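Local coordinates for membrane-bound protease PH1510 (Pyrococcus horikoshii, PDB 6M4B), which is the N-terminal domain of a membrane-bound serine protease that cleaves preferentially near hydrophobic or aromatic residues and degrades the stomatin homolog PH1511 in vitro, at residues Met57-Arg62 with Thr86-Gly91. The protein carries 1 engineered substitution. Numbering follows the deposited sequence.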
ATOM      1  N   MET A  57       5.992  -3.972  -4.284  1.00 44.99           N
ATOM      2  CA  MET A  57       4.727  -3.522  -3.708  1.00 43.93           C
ATOM      3  C   MET A  57       3.855  -4.659  -3.261  1.00 43.71           C
ATOM      4  O   MET A  57       3.307  -4.569  -2.187  1.00 45.78           O
ATOM      5  CB  MET A  57       3.973  -2.548  -4.639  1.00 47.97           C
ATOM      6  CG  MET A  57       4.597  -1.151  -4.608  1.00 49.25           C
ATOM      7  SD  MET A  57       3.712  -0.013  -5.634  1.00 61.76           S
ATOM      8  CE  MET A  57       4.964   1.117  -6.144  1.00 59.52           C
ATOM      9  N   ASN A  58       3.780  -5.739  -4.038  1.00 40.10           N
ATOM     10  CA  ASN A  58       3.039  -6.930  -3.612  1.00 47.33           C
ATOM     11  C   ASN A  58       3.728  -7.625  -2.442  1.00 46.11           C
ATOM     12  O   ASN A  58       3.035  -8.096  -1.537  1.00 44.16           O
ATOM     13  CB  ASN A  58       2.853  -7.950  -4.759  1.00 52.14           C
ATOM     14  CG  ASN A  58       2.096  -7.369  -5.956  1.00 52.73           C
ATOM     15  OD1 ASN A  58       1.127  -6.632  -5.800  1.00 51.76           O
ATOM     16  ND2 ASN A  58       2.545  -7.711  -7.155  1.00 52.83           N
ATOM     17  N   ILE A  59       5.078  -7.623  -2.419  1.00 40.81           N
ATOM     18  CA  ILE A  59       5.778  -8.168  -1.257  1.00 45.35           C
ATOM     19  C   ILE A  59       5.457  -7.314  -0.031  1.00 42.65           C
ATOM     20  O   ILE A  59       5.033  -7.825   1.010  1.00 42.62           O
ATOM     21  CB  ILE A  59       7.288  -8.250  -1.462  1.00 42.84           C
ATOM     22  CG1 ILE A  59       7.591  -9.259  -2.564  1.00 44.38           C
ATOM     23  CG2 ILE A  59       7.972  -8.649  -0.138  1.00 38.59           C
ATOM     24  CD1 ILE A  59       9.053  -9.276  -3.004  1.00 45.33           C
ATOM     25  N   VAL A  60       5.632  -6.010  -0.153  1.00 37.94           N
ATOM     26  CA  VAL A  60       5.305  -5.124   0.985  1.00 44.52           C
ATOM     27  C   VAL A  60       3.889  -5.385   1.512  1.00 42.32           C
ATOM     28  O   VAL A  60       3.663  -5.489   2.725  1.00 40.75           O
ATOM     29  CB  VAL A  60       5.470  -3.644   0.625  1.00 40.82           C
ATOM     30  CG1 VAL A  60       4.796  -2.751   1.646  1.00 41.73           C
ATOM     31  CG2 VAL A  60       6.951  -3.304   0.518  1.00 42.32           C
ATOM     32  N   GLN A  61       2.941  -5.481   0.600  1.00 44.47           N
ATOM     33  CA  GLN A  61       1.554  -5.666   1.009  1.00 48.60           C
ATOM     34  C   GLN A  61       1.321  -7.066   1.613  1.00 46.43           C
ATOM     35  O   GLN A  61       0.501  -7.232   2.498  1.00 42.07           O
ATOM     36  CB  GLN A  61       0.571  -5.400  -0.146  1.00 49.97           C
ATOM     37  CG  GLN A  61      -0.630  -4.544   0.308  1.00 59.46           C
ATOM     38  CD  GLN A  61      -1.943  -5.195   0.063  1.00 63.38           C
ATOM     39  OE1 GLN A  61      -2.009  -6.404  -0.139  1.00 70.93           O
ATOM     40  NE2 GLN A  61      -3.002  -4.417   0.112  1.00 64.72           N
ATOM     41  N   ARG A  62       2.030  -8.063   1.133  1.00 43.28           N
ATOM     42  CA  ARG A  62       1.933  -9.396   1.756  1.00 46.33           C
ATOM     43  C   ARG A  62       2.416  -9.367   3.222  1.00 41.88           C
ATOM     44  O   ARG A  62       1.757  -9.907   4.102  1.00 45.36           O
ATOM     45  CB  ARG A  62       2.751 -10.400   0.968  1.00 43.83           C
ATOM     46  CG  ARG A  62       2.655 -11.829   1.440  1.00 46.37           C
ATOM     47  CD  ARG A  62       1.238 -12.328   1.358  1.00 46.94           C
ATOM     48  NE  ARG A  62       1.128 -13.666   1.887  1.00 51.34           N
ATOM     49  CZ  ARG A  62       0.763 -14.004   3.118  1.00 56.19           C
ATOM     50  NH1 ARG A  62       0.483 -13.093   4.060  1.00 59.33           N
ATOM     51  NH2 ARG A  62       0.670 -15.305   3.412  1.00 51.63           N
ATOM     52  N   THR A  86      14.990  -1.865   0.222  1.00 40.22           N
ATOM     53  CA  THR A  86      14.815  -0.940   1.313  1.00 36.56           C
ATOM     54  C   THR A  86      13.356  -0.837   1.728  1.00 38.23           C
ATOM     55  O   THR A  86      13.060  -0.807   2.917  1.00 36.13           O
ATOM     56  CB  THR A  86      15.343   0.403   0.909  1.00 36.17           C
ATOM     57  OG1 THR A  86      16.750   0.268   0.628  1.00 43.49           O
ATOM     58  CG2 THR A  86      15.170   1.410   1.982  1.00 37.47           C
ATOM     59  N   TYR A  87      12.453  -0.840   0.731  1.00 39.16           N
ATOM     60  CA  TYR A  87      11.030  -0.740   0.924  1.00 37.28           C
ATOM     61  C   TYR A  87      10.481  -2.004   1.618  1.00 37.33           C
ATOM     62  O   TYR A  87       9.621  -1.906   2.470  1.00 32.01           O
ATOM     63  CB  TYR A  87      10.273  -0.567  -0.423  1.00 38.05           C
ATOM     64  CG  TYR A  87      10.571   0.724  -1.220  1.00 41.98           C
ATOM     65  CD1 TYR A  87      11.731   0.861  -1.987  1.00 45.50           C
ATOM     66  CD2 TYR A  87       9.643   1.764  -1.270  1.00 41.19           C
ATOM     67  CE1 TYR A  87      11.966   2.000  -2.738  1.00 48.42           C
ATOM     68  CE2 TYR A  87       9.862   2.876  -2.041  1.00 38.83           C
ATOM     69  CZ  TYR A  87      11.010   2.985  -2.779  1.00 45.03           C
ATOM     70  OH  TYR A  87      11.231   4.086  -3.512  1.00 42.87           O
ATOM     71  N   ILE A  88      10.992  -3.178   1.250  1.00 35.88           N
ATOM     72  CA  ILE A  88      10.600  -4.437   1.888  1.00 36.29           C
ATOM     73  C   ILE A  88      10.931  -4.342   3.368  1.00 35.91           C
ATOM     74  O   ILE A  88      10.089  -4.596   4.208  1.00 35.18           O
ATOM     75  CB  ILE A  88      11.317  -5.643   1.209  1.00 40.88           C
ATOM     76  CG1 ILE A  88      10.844  -5.813  -0.260  1.00 40.34           C
ATOM     77  CG2 ILE A  88      11.055  -6.972   1.938  1.00 34.78           C
ATOM     78  CD1 ILE A  88      11.712  -6.729  -1.107  1.00 38.62           C
ATOM     79  N   ALA A  89      12.146  -3.884   3.669  1.00 33.20           N
ATOM     80  CA  ALA A  89      12.538  -3.644   5.036  1.00 33.91           C
ATOM     81  C   ALA A  89      11.652  -2.619   5.759  1.00 37.74           C
ATOM     82  O   ALA A  89      11.076  -2.959   6.818  1.00 32.90           O
ATOM     83  CB  ALA A  89      13.977  -3.204   5.102  1.00 32.05           C
ATOM     84  N   LEU A  90      11.478  -1.412   5.180  1.00 34.63           N
ATOM     85  CA  LEU A  90      10.602  -0.401   5.791  1.00 33.36           C
ATOM     86  C   LEU A  90       9.160  -0.808   5.954  1.00 29.85           C
ATOM     87  O   LEU A  90       8.463  -0.297   6.843  1.00 33.26           O
ATOM     88  CB  LEU A  90      10.692   0.936   5.076  1.00 33.41           C
ATOM     89  CG  LEU A  90      12.057   1.570   5.107  1.00 33.04           C
ATOM     90  CD1 LEU A  90      12.097   2.725   4.129  1.00 38.99           C
ATOM     91  CD2 LEU A  90      12.371   2.058   6.518  1.00 36.05           C
ATOM     92  N   GLY A  91       8.698  -1.751   5.146  1.00 30.87           N
ATOM     93  CA  GLY A  91       7.336  -2.253   5.243  1.00 32.42           C
ATOM     94  C   GLY A  91       7.113  -3.336   6.268  1.00 34.15           C
ATOM     95  O   GLY A  91       5.986  -3.809   6.436  1.00 40.09           O
TER
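Val-60 and Ile-59 of helix 53-64 pack against Tyr-87 and Ile-88 of helix 84-90 and Gly-91 just after it. Both helices belong to the ClpP/crotonase-type alpha/beta core of the protease domain. They run nearly parallel, with segment axes at 14° and 9.1 Å apart at closest approach. The contact is buried and apolar.

Val-60 meets backbone more than side chain. Its CG2 methyl lies 3.6 Å from Tyr-87 O and 4.1 Å from Ile-88 CA. With chi1 at 165°, CG1 is anti to the backbone N, and CG2 sits beside that N. CG1 lies 4.4 Å from Gly-91 CA, just past the helix end.

Ile-59 and Ile-88 cross at an angle beside the valine. Both have chi1 of -66°, which places CG2 anti to the backbone N. Ile-59 CG2 touches both CG1 and CG2 of Ile-88. The CD1 methyls of the two residues meet at 4.1 Å.

Other parts of the fold close around the pair. Phe-27 of helix 21-36 and Ile-19 touch both isoleucines. Tyr-132 of helix 123-139 packs on Val-60, while Phe-129 and Ile-133 of that helix pack on Tyr-87. Tyr-87 also lies close to the substrate-binding and catalytic residues. Its side chain is about 4 Å from that of Cys-106, a substrate-binding residue. Ala-83, an engineered residue at the nucleophile position, lies immediately before helix 84-90. Besides facing the valine methyl, Tyr-87 O accepts a 2.8 Å hydrogen bond from Gly-91 N.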